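Local atomic coordinates of sulfur carrier protein ThiS adenylyltransferase (Escherichia coli, PDB entry 1ZUD), a protein that catalyses the ATP-dependent adenylation of the C-terminal glycine of the sulfur carrier protein ThiS, a step in thiamine diphosphate biosynthesis. Residues D5-R8 with Y9-Q12; D62-L65 with S66-Q69; I79-P82 with K83-S87. All blocks are in the same frame, centred on the assembly; numbering follows the deposited sequence.

Contact 1. Residues D5-R8 with Y9-Q12; sequences DFMR and YSRQ
Tyr9 N donates to Asp5 O at 2.9 Å, completing the last i to i-4 turn of helix 3-8, and the chain then leaves helical phi/psi at Tyr9 (-95°/12°) before turning into helix 10-13. Across this break the bonding shifts to i to i-3: Met7 O receives Ser10 OG at 2.8 Å, and Ser10 N binds the same oxygen only weakly, at 3.3 Å. Ser10 OG reaches Met7 O because chi1 of 62° sets it between its own backbone N and carbonyl carbon, folded back on the preceding turn, tilted from the Met7 carbonyl plane. The Tyr9 ring runs alongside the Asp5 side chain, with Asp5 CB 3.8 Å from Tyr9 CE1. Water 1, at the ring's edge, joins the far ends, donating to Asp5 OD1 at 2.7 Å and lying 2.6 Å from Tyr9 OH. In the Arg8 conformer described, one of two modelled, Arg8 CD makes a CH-pi contact over a ring face, 3.9 Å from the Tyr9 centroid; for the other it is less certain. Asn95 also bonds Tyr9 OH, while Leu94 O takes Arg8 NH1. An alanine in place of Tyr9 is likely to open a gap beside Asp5 and leave water 1 and Asn95 without their hydroxyl partner. Water 2 spans the break, from Arg8 O to Arg11 N. Two short helices thus meet at Tyr9, which leaves helical phi/psi after one and stands at the N-cap of the next; Arg11, an ATP-binding residue, packs on Arg70 of the second subunit, consistent with an arginine supplied across the dimer, as in the related MoeB.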
loop_
_atom_site.group_PDB
_atom_site.type_symbol
_atom_site.label_atom_id
_atom_site.label_comp_id
_atom_site.label_asym_id
_atom_site.label_seq_id
_atom_site.Cartn_x
_atom_site.Cartn_y
_atom_site.Cartn_z
ATOM N N ASP C 5 15.437 1.678 23.468
ATOM C CA ASP C 5 14.824 0.826 22.443
ATOM C C ASP C 5 13.405 0.428 22.857
ATOM O O ASP C 5 12.463 0.415 22.034
ATOM C CB ASP C 5 15.651 -0.446 22.224
ATOM C CG ASP C 5 17.034 -0.154 21.623
ATOM O OD1 ASP C 5 17.187 0.880 20.927
ATOM O OD2 ASP C 5 17.960 -0.964 21.848
ATOM N N PHE C 6 13.223 0.111 24.135
ATOM C CA PHE C 6 11.892 -0.290 24.577
ATOM C C PHE C 6 10.817 0.782 24.265
ATOM O O PHE C 6 9.733 0.491 23.749
ATOM C CB PHE C 6 11.930 -0.626 26.080
ATOM C CG PHE C 6 10.713 -1.318 26.536
ATOM C CD1 PHE C 6 9.713 -0.629 27.192
ATOM C CD2 PHE C 6 10.493 -2.638 26.167
ATOM C CE1 PHE C 6 8.482 -1.256 27.469
ATOM C CE2 PHE C 6 9.276 -3.272 26.430
ATOM C CZ PHE C 6 8.271 -2.589 27.078
ATOM N N MET C 7 11.147 2.046 24.525
ATOM C CA MET C 7 10.242 3.152 24.261
ATOM C C MET C 7 10.034 3.394 22.769
ATOM O O MET C 7 8.903 3.582 22.266
ATOM C CB MET C 7 10.812 4.449 24.876
ATOM C CG MET C 7 10.611 4.544 26.391
ATOM S SD MET C 7 8.853 4.619 26.868
ATOM C CE MET C 7 7.959 5.310 25.302
ATOM N N ARG C 8 11.134 3.367 22.055
ATOM C CA ARG C 8 11.103 3.626 20.620
ATOM C C ARG C 8 10.242 2.602 19.892
ATOM O O ARG C 8 9.426 2.957 19.024
ATOM C CB ARG C 8 12.542 3.598 20.071
ATOM C CG ARG C 8 12.633 3.661 18.534
ATOM C CD ARG C 8 14.087 3.477 18.054
ATOM N NE ARG C 8 14.880 4.684 18.274
ATOM C CZ ARG C 8 14.823 5.764 17.494
ATOM N NH1 ARG C 8 14.013 5.785 16.449
ATOM N NH2 ARG C 8 15.588 6.821 17.747
ATOM N N TYR C 9 10.405 1.324 20.243
ATOM C CA TYR C 9 9.629 0.256 19.566
ATOM C C TYR C 9 8.358 -0.166 20.279
ATOM O O TYR C 9 7.712 -1.168 19.919
ATOM C CB TYR C 9 10.519 -0.972 19.397
ATOM C CG TYR C 9 11.817 -0.593 18.739
ATOM C CD1 TYR C 9 13.049 -0.834 19.369
ATOM C CD2 TYR C 9 11.813 -0.022 17.462
ATOM C CE1 TYR C 9 14.262 -0.521 18.730
ATOM C CE2 TYR C 9 13.005 0.288 16.828
ATOM C CZ TYR C 9 14.214 0.046 17.455
ATOM O OH TYR C 9 15.375 0.417 16.824
ATOM N N SER C 10 7.970 0.628 21.264
ATOM C CA SER C 10 6.816 0.269 22.070
ATOM C C SER C 10 5.525 -0.080 21.350
ATOM O O SER C 10 4.879 -1.063 21.723
ATOM C CB SER C 10 6.554 1.369 23.121
ATOM O OG SER C 10 6.258 2.594 22.513
ATOM N N ARG C 11 5.162 0.646 20.287
ATOM C CA ARG C 11 3.893 0.358 19.674
ATOM C C ARG C 11 3.850 -0.931 18.877
ATOM O O ARG C 11 2.790 -1.419 18.562
ATOM C CB ARG C 11 3.399 1.539 18.815
ATOM C CG ARG C 11 3.079 2.821 19.634
ATOM C CD ARG C 11 2.057 2.584 20.763
ATOM N NE ARG C 11 1.714 3.820 21.499
ATOM C CZ ARG C 11 2.454 4.387 22.454
ATOM N NH1 ARG C 11 3.615 3.856 22.848
ATOM N NH2 ARG C 11 2.035 5.520 23.018
ATOM N N GLN C 12 5.023 -1.451 18.560
ATOM C CA GLN C 12 5.200 -2.692 17.840
ATOM C C GLN C 12 5.291 -3.805 18.937
ATOM O O GLN C 12 4.737 -4.919 18.808
ATOM C CB GLN C 12 6.529 -2.529 17.116
ATOM C CG GLN C 12 6.858 -3.440 16.053
ATOM C CD GLN C 12 7.947 -2.815 15.185
ATOM O OE1 GLN C 12 7.682 -1.878 14.427
ATOM N NE2 GLN C 12 9.173 -3.298 15.324
HETATM O O HOH W 1 17.560 0.272 18.296
HETATM O O HOH W 2 6.693 2.811 19.048
#

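Contact 2. Residues D62-L65 with S66-Q69; sequences DVHL and SNLQ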
loop_
_atom_site.group_PDB
_atom_site.type_symbol
_atom_site.label_atom_id
_atom_site.label_comp_id
_atom_site.label_asym_id
_atom_site.label_seq_id
_atom_site.Cartn_x
_atom_site.Cartn_y
_atom_site.Cartn_z
ATOM N N ASP C 62 22.668 9.571 -8.007
ATOM C CA ASP C 62 22.768 10.808 -7.223
ATOM C C ASP C 62 21.317 11.364 -7.205
ATOM O O ASP C 62 20.523 11.081 -8.096
ATOM C CB ASP C 62 23.701 11.844 -7.910
ATOM C CG ASP C 62 25.209 11.472 -7.791
ATOM O OD1 ASP C 62 25.622 10.780 -6.830
ATOM O OD2 ASP C 62 26.000 11.883 -8.668
ATOM N N VAL C 63 20.960 12.152 -6.206
ATOM C CA VAL C 63 19.615 12.690 -6.179
ATOM C C VAL C 63 19.381 13.699 -7.320
ATOM O O VAL C 63 20.228 14.549 -7.610
ATOM C CB VAL C 63 19.331 13.346 -4.810
ATOM C CG1 VAL C 63 17.906 13.920 -4.800
ATOM C CG2 VAL C 63 19.560 12.260 -3.652
ATOM N N HIS C 64 18.219 13.618 -7.967
ATOM C CA HIS C 64 17.884 14.551 -9.057
ATOM C C HIS C 64 16.574 15.177 -8.648
ATOM O O HIS C 64 15.790 14.539 -7.948
ATOM C CB HIS C 64 17.724 13.798 -10.382
ATOM C CG HIS C 64 18.947 13.029 -10.782
ATOM N ND1 HIS C 64 20.174 13.628 -10.982
ATOM C CD2 HIS C 64 19.148 11.698 -10.952
ATOM C CE1 HIS C 64 21.078 12.700 -11.249
ATOM N NE2 HIS C 64 20.480 11.522 -11.234
ATOM N N LEU C 65 16.280 16.382 -9.156
ATOM C CA LEU C 65 15.054 17.065 -8.773
ATOM C C LEU C 65 13.805 16.242 -9.099
ATOM O O LEU C 65 12.858 16.220 -8.317
ATOM C CB LEU C 65 14.976 18.444 -9.485
ATOM C CG LEU C 65 13.635 19.164 -9.442
ATOM C CD1 LEU C 65 13.268 19.488 -7.949
ATOM C CD2 LEU C 65 13.737 20.434 -10.305
ATOM N N SER C 66 13.799 15.587 -10.261
ATOM C CA SER C 66 12.623 14.802 -10.659
ATOM C C SER C 66 12.364 13.557 -9.773
ATOM O O SER C 66 11.307 12.938 -9.853
ATOM C CB SER C 66 12.747 14.382 -12.119
ATOM O OG SER C 66 13.749 13.403 -12.227
ATOM N N ASN C 67 13.327 13.196 -8.943
ATOM C CA ASN C 67 13.183 12.087 -7.983
ATOM C C ASN C 67 12.207 12.386 -6.846
ATOM O O ASN C 67 11.540 11.493 -6.329
ATOM C CB ASN C 67 14.509 11.825 -7.244
ATOM C CG ASN C 67 15.615 11.299 -8.141
ATOM O OD1 ASN C 67 16.752 11.224 -7.694
ATOM N ND2 ASN C 67 15.289 10.920 -9.393
ATOM N N LEU C 68 12.165 13.653 -6.434
ATOM C CA LEU C 68 11.419 14.037 -5.271
ATOM C C LEU C 68 9.939 13.737 -5.315
ATOM O O LEU C 68 9.342 13.553 -4.272
ATOM C CB LEU C 68 11.684 15.536 -4.948
ATOM C CG LEU C 68 13.210 15.875 -4.826
ATOM C CD1 LEU C 68 13.444 17.361 -4.280
ATOM C CD2 LEU C 68 13.906 14.886 -3.832
ATOM N N GLN C 69 9.357 13.641 -6.501
ATOM C CA GLN C 69 7.933 13.348 -6.592
ATOM C C GLN C 69 7.611 11.971 -5.987
ATOM O O GLN C 69 6.450 11.685 -5.677
ATOM C CB GLN C 69 7.529 13.416 -8.076
ATOM C CG GLN C 69 6.168 12.917 -8.432
ATOM C CD GLN C 69 6.280 11.510 -9.087
ATOM O OE1 GLN C 69 7.375 10.954 -9.164
ATOM N NE2 GLN C 69 5.172 10.967 -9.548
HETATM O O HOH W 3 10.094 15.675 -8.014
#
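With CG anti to its own carbonyl carbon (chi1 -67°) and the amide turned by chi2 of 171°, Asn67 swings its OD1 back onto the backbone of His64. There Asn67 OD1 accepts from His64 N at 2.8 Å, the N-H standing well above the amide's carbonyl plane (66° out of it). Asn67 N in turn donates to His64 O at 3.0 Å. These two bonds tie the residues at both of His64's main-chain polar atoms and hold the amide against the start of the 3-10 turn. A longer bond follows one residue on, from Leu68 N to Leu65 O at 3.3 Å. Water 3 shares Leu65 O, donating to it and accepting weakly from Gln69 N. Leu68 adds apolar contacts in two directions: its CD2 lies 4.2 Å from Val63 CG1, and its CD1 equally far from Leu65 CD1. Asn67 OD1 has a second, weak partner in the ATP-binding Lys83, so one amide oxygen touches both turn and nucleotide site. The turn lies in the long connection between strand 54-58 and helix 83-94, where Leu68 packs on Phe74 and Leu65 meets Arg8 of the second subunit.

Contact 3. Residues I79-P82 with K83-S87; sequences IDRP and KSQVS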
loop_
_atom_site.group_PDB
_atom_site.type_symbol
_atom_site.label_atom_id
_atom_site.label_comp_id
_atom_site.label_asym_id
_atom_site.label_seq_id
_atom_site.Cartn_x
_atom_site.Cartn_y
_atom_site.Cartn_z
ATOM N N ILE C 79 19.912 17.450 -3.664
ATOM C CA ILE C 79 20.146 17.284 -5.091
ATOM C C ILE C 79 21.641 17.237 -5.448
ATOM O O ILE C 79 22.435 17.998 -4.917
ATOM C CB ILE C 79 19.362 18.358 -5.881
ATOM C CG1 ILE C 79 17.864 18.024 -5.788
ATOM C CG2 ILE C 79 19.926 18.530 -7.307
ATOM C CD1 ILE C 79 16.926 19.223 -6.088
ATOM N N ASP C 80 22.005 16.288 -6.320
ATOM C CA ASP C 80 23.373 16.057 -6.768
ATOM C C ASP C 80 24.248 15.248 -5.817
ATOM O O ASP C 80 25.365 14.904 -6.151
ATOM C CB ASP C 80 24.099 17.365 -7.155
ATOM C CG ASP C 80 23.485 18.048 -8.371
ATOM O OD1 ASP C 80 22.894 17.358 -9.233
ATOM O OD2 ASP C 80 23.604 19.292 -8.468
ATOM N N ARG C 81 23.733 14.895 -4.652
ATOM C CA ARG C 81 24.517 14.091 -3.723
ATOM C C ARG C 81 24.233 12.577 -3.920
ATOM O O ARG C 81 23.151 12.207 -4.402
ATOM C CB ARG C 81 24.201 14.568 -2.313
ATOM C CG ARG C 81 24.503 16.093 -2.082
ATOM C CD ARG C 81 24.165 16.445 -0.587
ATOM N NE ARG C 81 24.892 15.563 0.356
ATOM C CZ ARG C 81 24.445 15.183 1.561
ATOM N NH1 ARG C 81 23.264 15.608 1.998
ATOM N NH2 ARG C 81 25.148 14.339 2.319
ATOM N N PRO C 82 25.197 11.692 -3.573
ATOM C CA PRO C 82 25.036 10.218 -3.733
ATOM C C PRO C 82 23.849 9.674 -2.922
ATOM O O PRO C 82 23.770 9.921 -1.733
ATOM C CB PRO C 82 26.370 9.644 -3.220
ATOM C CG PRO C 82 27.343 10.895 -3.244
ATOM C CD PRO C 82 26.471 12.040 -2.892
ATOM N N LYS C 83 22.965 8.886 -3.562
ATOM C CA LYS C 83 21.784 8.388 -2.875
ATOM C C LYS C 83 22.019 7.537 -1.649
ATOM O O LYS C 83 21.303 7.693 -0.647
ATOM C CB LYS C 83 20.844 7.644 -3.834
ATOM C CG LYS C 83 19.925 8.570 -4.602
ATOM C CD LYS C 83 18.922 7.792 -5.451
ATOM C CE LYS C 83 18.304 8.742 -6.447
ATOM N NZ LYS C 83 17.369 8.076 -7.408
ATOM N N SER C 84 22.987 6.621 -1.703
ATOM C CA SER C 84 23.212 5.763 -0.529
ATOM C C SER C 84 23.755 6.566 0.671
ATOM O O SER C 84 23.401 6.309 1.833
ATOM C CB SER C 84 24.130 4.568 -0.893
ATOM O OG SER C 84 25.480 4.958 -1.026
ATOM N N GLN C 85 24.570 7.575 0.393
ATOM C CA GLN C 85 25.125 8.404 1.471
ATOM C C GLN C 85 24.045 9.254 2.119
ATOM O O GLN C 85 23.964 9.342 3.354
ATOM C CB GLN C 85 26.234 9.300 0.916
ATOM C CG GLN C 85 26.681 10.466 1.837
ATOM C CD GLN C 85 27.686 11.409 1.132
ATOM O OE1 GLN C 85 27.559 12.639 1.202
ATOM N NE2 GLN C 85 28.674 10.831 0.456
ATOM N N VAL C 86 23.247 9.928 1.284
ATOM C CA VAL C 86 22.140 10.765 1.743
ATOM C C VAL C 86 21.148 9.913 2.559
ATOM O O VAL C 86 20.667 10.333 3.608
ATOM C CB VAL C 86 21.370 11.403 0.509
ATOM C CG1 VAL C 86 20.064 12.026 0.950
ATOM C CG2 VAL C 86 22.258 12.462 -0.198
ATOM N N SER C 87 20.824 8.726 2.047
ATOM C CA SER C 87 19.894 7.796 2.709
ATOM C C SER C 87 20.433 7.393 4.082
ATOM O O SER C 87 19.700 7.410 5.070
ATOM C CB SER C 87 19.704 6.513 1.847
ATOM O OG SER C 87 19.006 6.790 0.621
HETATM O O HOH W 4 27.829 14.681 -0.503
#
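Gln85 OE1 is gripped twice: Arg81 NH2 donates to it at 3.2 Å, and water 4 donates to it at 2.7 Å. The arginine bond is well aimed at both ends, as NH2 sits in the carbonyl plane on a lone pair of Gln85 OE1, and that oxygen lies near the guanidinium plane (13° out of it). Water 4 also accepts from Arg81 NE, so one edge of the guanidinium is tied to the glutamine directly and through a water. Arg81 reaches this position by a bend at chi3 (55°), which folds its flat head over Val86. There Val86 CG2 rests over the centre of one guanidinium face, 3.9 Å above the plane, and touches Arg81 CB at 3.6 Å. Gln89 shares Arg81 NH2, and Asp78 forms a salt bridge to NH1, so the head is held at several points. In the backbone, Val86 N donates to Pro82 O at 3.1 Å, almost straight (174°), as the first i to i-4 bond of the helix. The Gln85 side chain runs along the Pro82 ring, with Gln85 NE2 3.9 Å from Pro82 CG. One residue on, Lys83 O takes Ser87 OG and Ser87 N from opposite faces of its plane. This is a helix start with proline at the N-cap, opening helix 83-94 of the Rossmann-type domain and placing the ATP-binding Lys83 on its first turn.

Contacts 2 and 3 form one neighbourhood, their centres about 10 Å apart. Probable backbone hydrogen bonds join them: Val63 O to Asp80 N and Val63 N to Arg81 O, both at 2.8 Å. Together they flank the nucleotide site, for the side chains of Lys83 and Asp59, both ATP-binding, come within about 4 Å, and Arg70 follows directly after 66-69. Contact 1 stands apart in its own chain, with centres about 32 Å from contact 2 and 29 Å from contact 3. The homodimer changes this: contact 1 packs against 65-66 of the second subunit, and Gln12 OE1 bonds Gln69 NE2 there, bringing contact 1 of one copy to contact 2 of the other.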